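Local coordinates for beta-N-acetylhexosaminidase (Mycobacterium smegmatis, PDB 4YYF), which probably hydrolyses terminal non-reducing N-acetyl-D-hexosamine residues from N-acetyl-beta-D-hexosaminides, as a member of glycoside hydrolase family 3, at residues A[50-54]-A[71-77]; A[116-120]-A[142-146]. The protein carries 1 engineered substitution. One frame throughout, in Å; residues are numbered along the deposited sequence.

Contact 1: A[50-54]-A[71-77]; sequences TVGVT and IMIGSWT
A first torsion of -51° sets OG1 of Thr77 opposite its own carbonyl carbon, from where the hydroxyl reaches Val53; in Trp76, chi1 near 58° swings the indole back over Gly74 and against Gly52. The Thr77 hydroxyl donates to the backbone oxygen, Thr77 OG1 to Val53 O 2.7 Å, approaching it almost head-on. The same hydroxyl oxygen receives the amide of Gly74, with Gly74 N to Thr77 OG1 at 2.9 Å and nearly straight, so its proton and an acceptor site are both used and its rotation is fixed. The Gly74 bond spans the type I turn from Gly74 to Thr77, and the bond to Val53 O ties that turn to segment 50-54. Earlier in the segments the pairing is parallel, Val51 with Ile71 and Gly52 with Met72; hydrogen bonds run from Met72 N to Val51 O (2.8 Å) and from Val53 N to Met72 O (3.2 Å). These are the first and second strands of the TIM barrel, 49-52 and 70-73, joined by helix 56-66 in a beta-alpha-beta unit; their short segments run at 39° to each other. Facing helix 56-66, Val53 CG1 touches Ile71 CG2 at 3.7 Å, and Val62 and Val63 add to the cover of Ile71. On the other face the absence of a side chain at Gly52 admits the indole, Trp76 CZ2 lying 3.9 Å from Gly52 CA. Selenomethionine Met72, extended beyond CG, leads away from strand 49-52 to pack on Ser102, Asp104 and Leu320.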
ATOM      1  N   THR A  50       0.996   7.277  -5.843  1.00 14.94           N
ATOM      2  CA  THR A  50      -0.383   7.293  -5.343  1.00 13.34           C
ATOM      3  C   THR A  50      -0.487   8.430  -4.343  1.00 12.89           C
ATOM      4  O   THR A  50       0.335   8.528  -3.427  1.00 12.78           O
ATOM      5  CB  THR A  50      -0.764   5.968  -4.664  1.00 12.92           C
ATOM      6  OG1 THR A  50      -0.640   4.896  -5.614  1.00 14.33           O
ATOM      7  CG2 THR A  50      -2.218   6.025  -4.164  1.00 13.19           C
ATOM      8  N   VAL A  51      -1.467   9.313  -4.525  1.00 13.31           N
ATOM      9  CA  VAL A  51      -1.525  10.512  -3.699  1.00 14.32           C
ATOM     10  C   VAL A  51      -2.890  10.717  -3.059  1.00 12.56           C
ATOM     11  O   VAL A  51      -3.927  10.530  -3.700  1.00 14.22           O
ATOM     12  CB  VAL A  51      -1.114  11.786  -4.495  1.00 17.61           C
ATOM     13  CG1 VAL A  51       0.369  11.745  -4.825  1.00 18.21           C
ATOM     14  CG2 VAL A  51      -1.957  11.931  -5.774  1.00 13.07           C
ATOM     15  N   GLY A  52      -2.882  11.094  -1.787  1.00 13.81           N
ATOM     16  CA  GLY A  52      -4.119  11.397  -1.077  1.00 14.71           C
ATOM     17  C   GLY A  52      -4.753  12.662  -1.620  1.00 17.22           C
ATOM     18  O   GLY A  52      -4.039  13.615  -1.959  1.00 14.16           O
ATOM     19  N   VAL A  53      -6.089  12.667  -1.710  1.00 13.75           N
ATOM     20  CA  VAL A  53      -6.851  13.802  -2.226  1.00 13.36           C
ATOM     21  C   VAL A  53      -7.863  14.279  -1.184  1.00 15.39           C
ATOM     22  O   VAL A  53      -8.336  13.481  -0.388  1.00 16.69           O
ATOM     23  CB  VAL A  53      -7.588  13.435  -3.525  1.00 16.39           C
ATOM     24  CG1 VAL A  53      -6.588  13.027  -4.615  1.00 15.19           C
ATOM     25  CG2 VAL A  53      -8.586  12.307  -3.278  1.00 17.56           C
ATOM     26  N   THR A  54      -8.183  15.576  -1.177  1.00 13.25           N
ATOM     27  CA  THR A  54      -9.086  16.137  -0.165  1.00 15.52           C
ATOM     28  C   THR A  54     -10.548  16.145  -0.609  1.00 18.82           C
ATOM     29  O   THR A  54     -11.466  16.143   0.222  1.00 20.23           O
ATOM     30  CB  THR A  54      -8.706  17.577   0.212  1.00 21.25           C
ATOM     31  OG1 THR A  54      -8.613  18.364  -0.982  1.00 20.37           O
ATOM     32  CG2 THR A  54      -7.383  17.612   0.953  1.00 20.90           C
ATOM     33  N   ILE A  71      -5.050   7.630  -6.666  1.00 12.59           N
ATOM     34  CA  ILE A  71      -5.426   8.582  -5.631  1.00 14.25           C
ATOM     35  C   ILE A  71      -5.865   7.806  -4.399  1.00 16.04           C
ATOM     36  O   ILE A  71      -6.382   6.694  -4.515  1.00 15.77           O
ATOM     37  CB  ILE A  71      -6.552   9.532  -6.091  1.00 14.69           C
ATOM     38  CG1 ILE A  71      -7.768   8.737  -6.565  1.00 16.35           C
ATOM     39  CG2 ILE A  71      -6.026  10.484  -7.188  1.00 13.60           C
ATOM     40  CD1 ILE A  71      -9.010   9.610  -6.836  1.00 17.72           C
HETATM   41  N   MSE A  72      -5.644   8.379  -3.219  1.00 13.05           N
HETATM   42  CA  MSE A  72      -6.026   7.700  -1.994  1.00 15.45           C
HETATM   43  C   MSE A  72      -7.109   8.482  -1.253  1.00 17.16           C
HETATM   44  O   MSE A  72      -7.051   9.707  -1.144  1.00 17.22           O
HETATM   45  CB  MSE A  72      -4.832   7.492  -1.064  1.00 13.33           C
HETATM   46  CG  MSE A  72      -5.214   6.669   0.158  1.00 25.00           C
HETATM   47 SE   MSE A  72      -3.766   6.489   1.422  0.39 26.02          SE
HETATM   48  CE  MSE A  72      -4.609   5.267   2.688  1.00 49.86           C
ATOM     49  N   ILE A  73      -8.089   7.746  -0.746  1.00 15.39           N
ATOM     50  CA  ILE A  73      -9.149   8.302   0.072  1.00 16.60           C
ATOM     51  C   ILE A  73      -8.729   8.110   1.526  1.00 16.67           C
ATOM     52  O   ILE A  73      -8.390   7.001   1.933  1.00 15.62           O
ATOM     53  CB  ILE A  73     -10.460   7.527  -0.148  1.00 18.44           C
ATOM     54  CG1 ILE A  73     -10.840   7.497  -1.636  1.00 23.58           C
ATOM     55  CG2 ILE A  73     -11.583   8.102   0.690  1.00 19.29           C
ATOM     56  CD1 ILE A  73     -11.032   8.861  -2.270  1.00 26.45           C
ATOM     57  N   GLY A  74      -8.768   9.172   2.326  1.00 18.82           N
ATOM     58  CA  GLY A  74      -8.409   9.050   3.728  1.00 19.36           C
ATOM     59  C   GLY A  74      -9.344   9.812   4.628  1.00 19.91           C
ATOM     60  O   GLY A  74     -10.376  10.313   4.174  1.00 19.67           O
ATOM     61  N   SER A  75      -8.985   9.924   5.906  1.00 19.98           N
ATOM     62  CA  SER A  75      -9.785  10.703   6.851  1.00 25.02           C
ATOM     63  C   SER A  75      -9.873  12.179   6.436  1.00 27.11           C
ATOM     64  O   SER A  75     -10.795  12.884   6.826  1.00 32.03           O
ATOM     65  CB  SER A  75      -9.208  10.590   8.263  1.00 25.61           C
ATOM     66  OG  SER A  75      -7.850  10.969   8.261  1.00 33.07           O
ATOM     67  N   TRP A  76      -8.914  12.628   5.634  1.00 27.90           N
ATOM     68  CA  TRP A  76      -8.848  14.013   5.160  1.00 29.17           C
ATOM     69  C   TRP A  76      -9.736  14.231   3.924  1.00 25.97           C
ATOM     70  O   TRP A  76      -9.799  15.330   3.384  1.00 27.78           O
ATOM     71  CB  TRP A  76      -7.391  14.354   4.802  1.00 26.85           C
ATOM     72  CG  TRP A  76      -6.865  13.424   3.758  1.00 26.76           C
ATOM     73  CD1 TRP A  76      -6.970  13.568   2.407  1.00 27.76           C
ATOM     74  CD2 TRP A  76      -6.181  12.182   3.979  1.00 31.07           C
ATOM     75  NE1 TRP A  76      -6.395  12.492   1.772  1.00 32.22           N
ATOM     76  CE2 TRP A  76      -5.903  11.630   2.714  1.00 31.81           C
ATOM     77  CE3 TRP A  76      -5.778  11.487   5.125  1.00 33.51           C
ATOM     78  CZ2 TRP A  76      -5.235  10.410   2.560  1.00 34.18           C
ATOM     79  CZ3 TRP A  76      -5.116  10.278   4.971  1.00 33.37           C
ATOM     80  CH2 TRP A  76      -4.850   9.751   3.700  1.00 32.63           C
ATOM     81  N   THR A  77     -10.400  13.180   3.457  1.00 19.55           N
ATOM     82  CA  THR A  77     -11.162  13.268   2.211  1.00 18.80           C
ATOM     83  C   THR A  77     -12.656  13.520   2.434  1.00 21.47           C
ATOM     84  O   THR A  77     -13.306  12.850   3.238  1.00 20.90           O
ATOM     85  CB  THR A  77     -11.002  11.977   1.365  1.00 16.50           C
ATOM     86  OG1 THR A  77      -9.610  11.670   1.217  1.00 18.04           O
ATOM     87  CG2 THR A  77     -11.632  12.142  -0.009  1.00 19.30           C
TER

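Contact 2: A[116-120]-A[142-146]; sequences LIGSQ and RGRKM. With ACT (acetate ion), chain E.
A single backbone oxygen, that of Gly118, is gripped by both terminal nitrogens of the Arg142 guanidinium. Arg142 NH2 lies 3.0 Å from Gly118 O and is tilted 22° from the carbonyl plane; Arg142 NH1, at 2.9 Å from Gly118 O, comes in from the same face but much higher, 65° out of that plane. The oxygen itself lies in the guanidinium plane. The guanidinium is sandwiched, with Gln120 CB over the centre of one face and Ile117 CD1 over the opposite face, nearer its rim. A bend at chi3, 76°, turns the end of the arginine into this slot, while NH2 also forms a salt bridge with Glu105 of strand 100-107. Gly118, with positive phi, is the first residue past helix 114-117, and through its carbonyl Arg142 clamps the loop to helix 132-148. Both helices belong to the long connection between two parallel strands of the TIM barrel, 100-107 and 153-154. Ile117 also packs on the helix, its CG2 3.6 Å from Lys145 CB. On the side of Lys145 an acetate, probably from the crystallisation liquor, bridges the two basic residues: Arg142 NH1 binds its OXT at 2.8 Å, and Lys145 NZ binds its O at 2.7 Å. The lysine, extended beyond CG, adds a weak bond from Lys145 NZ to Ile117 O, 3.5 Å long. Arg142 NE donates to a water at 2.8 Å, which is also within hydrogen-bonding range of Gln120 OE1. Gln120 OE1 is hydrogen-bonded to Tyr189 OH, and Gln120 NE2 to Glu106 O, which holds in place the glutamine whose CB covers the arginine.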
ATOM      1  N   LEU A 116     -20.336   4.933   5.131  1.00 14.92           N
ATOM      2  CA  LEU A 116     -21.044   4.505   3.922  1.00 15.97           C
ATOM      3  C   LEU A 116     -21.254   2.998   3.843  1.00 20.04           C
ATOM      4  O   LEU A 116     -22.232   2.530   3.270  1.00 17.83           O
ATOM      5  CB  LEU A 116     -20.290   4.976   2.667  1.00 16.02           C
ATOM      6  CG  LEU A 116     -20.246   6.485   2.415  1.00 17.56           C
ATOM      7  CD1 LEU A 116     -19.210   6.809   1.336  1.00 16.36           C
ATOM      8  CD2 LEU A 116     -21.602   7.010   1.996  1.00 17.94           C
ATOM      9  N   ILE A 117     -20.327   2.218   4.388  1.00 19.22           N
ATOM     10  CA  ILE A 117     -20.437   0.773   4.220  1.00 16.42           C
ATOM     11  C   ILE A 117     -20.741   0.029   5.524  1.00 18.84           C
ATOM     12  O   ILE A 117     -20.859  -1.198   5.527  1.00 17.93           O
ATOM     13  CB  ILE A 117     -19.201   0.151   3.507  1.00 16.22           C
ATOM     14  CG1 ILE A 117     -17.960   0.175   4.412  1.00 17.50           C
ATOM     15  CG2 ILE A 117     -18.938   0.850   2.167  1.00 16.37           C
ATOM     16  CD1 ILE A 117     -16.788  -0.670   3.850  1.00 18.16           C
ATOM     17  N   GLY A 118     -20.870   0.776   6.618  1.00 18.52           N
ATOM     18  CA  GLY A 118     -21.139   0.194   7.922  1.00 18.79           C
ATOM     19  C   GLY A 118     -19.849  -0.052   8.679  1.00 19.10           C
ATOM     20  O   GLY A 118     -18.781  -0.144   8.086  1.00 17.22           O
ATOM     21  N   SER A 119     -19.927  -0.180   9.991  1.00 20.76           N
ATOM     22  CA  SER A 119     -18.722  -0.495  10.747  1.00 24.75           C
ATOM     23  C   SER A 119     -18.497  -2.011  10.837  1.00 26.18           C
ATOM     24  O   SER A 119     -19.417  -2.807  10.655  1.00 22.26           O
ATOM     25  CB  SER A 119     -18.785   0.120  12.141  1.00 29.39           C
ATOM     26  OG  SER A 119     -19.793  -0.506  12.893  1.00 28.50           O
ATOM     27  N   GLN A 120     -17.260  -2.395  11.115  1.00 19.53           N
ATOM     28  CA  GLN A 120     -16.877  -3.790  11.267  1.00 18.04           C
ATOM     29  C   GLN A 120     -16.016  -3.847  12.518  1.00 19.65           C
ATOM     30  O   GLN A 120     -15.284  -2.894  12.804  1.00 17.88           O
ATOM     31  CB  GLN A 120     -16.063  -4.218  10.046  1.00 18.51           C
ATOM     32  CG  GLN A 120     -15.479  -5.628  10.081  1.00 20.61           C
ATOM     33  CD  GLN A 120     -14.224  -5.723   9.250  1.00 19.82           C
ATOM     34  OE1 GLN A 120     -14.284  -5.847   8.020  1.00 19.77           O
ATOM     35  NE2 GLN A 120     -13.074  -5.636   9.910  1.00 18.26           N
ATOM     36  N   ARG A 142     -17.951  -6.533   2.229  1.00 12.50           N
ATOM     37  CA  ARG A 142     -17.434  -5.169   2.304  1.00 15.67           C
ATOM     38  C   ARG A 142     -16.656  -4.763   1.062  1.00 13.00           C
ATOM     39  O   ARG A 142     -16.724  -3.621   0.632  1.00 11.76           O
ATOM     40  CB  ARG A 142     -16.614  -4.967   3.577  1.00 12.27           C
ATOM     41  CG  ARG A 142     -17.498  -5.013   4.817  1.00 15.69           C
ATOM     42  CD  ARG A 142     -16.674  -4.995   6.094  1.00 17.70           C
ATOM     43  NE  ARG A 142     -16.128  -3.676   6.417  1.00 15.95           N
ATOM     44  CZ  ARG A 142     -16.855  -2.676   6.915  1.00 18.22           C
ATOM     45  NH1 ARG A 142     -18.162  -2.826   7.091  1.00 17.33           N
ATOM     46  NH2 ARG A 142     -16.280  -1.518   7.228  1.00 18.23           N
ATOM     47  N   GLY A 143     -15.941  -5.710   0.475  1.00 14.80           N
ATOM     48  CA  GLY A 143     -15.296  -5.484  -0.809  1.00 12.32           C
ATOM     49  C   GLY A 143     -16.272  -5.056  -1.899  1.00 14.23           C
ATOM     50  O   GLY A 143     -15.983  -4.153  -2.675  1.00 12.96           O
ATOM     51  N   ARG A 144     -17.424  -5.713  -1.974  1.00 11.01           N
ATOM     52  CA  ARG A 144     -18.423  -5.347  -2.971  1.00 14.44           C
ATOM     53  C   ARG A 144     -18.934  -3.946  -2.696  1.00 13.67           C
ATOM     54  O   ARG A 144     -19.163  -3.178  -3.626  1.00 12.71           O
ATOM     55  CB  ARG A 144     -19.575  -6.355  -2.978  1.00 14.08           C
ATOM     56  CG  ARG A 144     -19.189  -7.695  -3.584  1.00 14.35           C
ATOM     57  CD  ARG A 144     -20.226  -8.760  -3.317  1.00 15.51           C
ATOM     58  NE  ARG A 144     -19.849 -10.031  -3.945  1.00 16.95           N
ATOM     59  CZ  ARG A 144     -20.423 -11.196  -3.689  1.00 15.11           C
ATOM     60  NH1 ARG A 144     -21.405 -11.263  -2.797  1.00 13.80           N
ATOM     61  NH2 ARG A 144     -20.008 -12.298  -4.315  1.00 14.47           N
ATOM     62  N   LYS A 145     -19.103  -3.612  -1.417  1.00 12.54           N
ATOM     63  CA  LYS A 145     -19.570  -2.278  -1.037  1.00 14.68           C
ATOM     64  C   LYS A 145     -18.540  -1.223  -1.415  1.00 17.62           C
ATOM     65  O   LYS A 145     -18.905  -0.122  -1.821  1.00 15.38           O
ATOM     66  CB  LYS A 145     -19.928  -2.210   0.454  1.00 10.85           C
ATOM     67  CG  LYS A 145     -21.205  -2.956   0.830  1.00 12.78           C
ATOM     68  CD  LYS A 145     -21.353  -3.037   2.348  1.00 14.62           C
ATOM     69  CE  LYS A 145     -22.551  -3.866   2.772  1.00 18.54           C
ATOM     70  NZ  LYS A 145     -22.771  -3.810   4.264  1.00 18.76           N
HETATM   71  N   MSE A 146     -17.257  -1.564  -1.302  1.00 14.16           N
HETATM   72  CA  MSE A 146     -16.184  -0.679  -1.772  1.00 15.49           C
HETATM   73  C   MSE A 146     -16.160  -0.506  -3.288  1.00 15.98           C
HETATM   74  O   MSE A 146     -15.966   0.598  -3.787  1.00 15.72           O
HETATM   75  CB  MSE A 146     -14.807  -1.209  -1.320  1.00 14.21           C
HETATM   76  CG  MSE A 146     -14.573  -1.075   0.159  1.00 21.78           C
HETATM   77 SE   MSE A 146     -12.839  -1.849   0.603  0.80 24.72          SE
HETATM   78  CE  MSE A 146     -13.435  -3.093   2.003  1.00 14.00           C
TER
HETATM   79  C   ACT E 402     -20.365  -5.823   6.290  1.00 35.58           C
HETATM   80  O   ACT E 402     -21.005  -5.519   5.259  1.00 38.32           O
HETATM   81  OXT ACT E 402     -20.049  -4.869   7.030  1.00 30.44           O
HETATM   82  CH3 ACT E 402     -19.983  -7.241   6.596  1.00 28.52           C
HETATM   83  O   HOH W   1     -13.395  -3.183   6.518  1.00 26.50           O

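How the contacts relate
The two contacts follow one another along the chain and do not touch: their centres are 18 Å apart and their nearest atoms about 8 Å. Strand 100-107 connects them. It pairs with strand 70-73 of contact 1, and its Glu105 also touches Ile117 and Met146 of contact 2. Contact 1 thus belongs to the barrel wall, contact 2 to the outer layer. The loops after strands 49-52 and 70-73 lie on the C-terminal side of the barrel, where TIM-barrel hydrolases carry their active sites. The bound sodium ion is about 14 Å from the Thr50 side chain; the acetate belongs to contact 2.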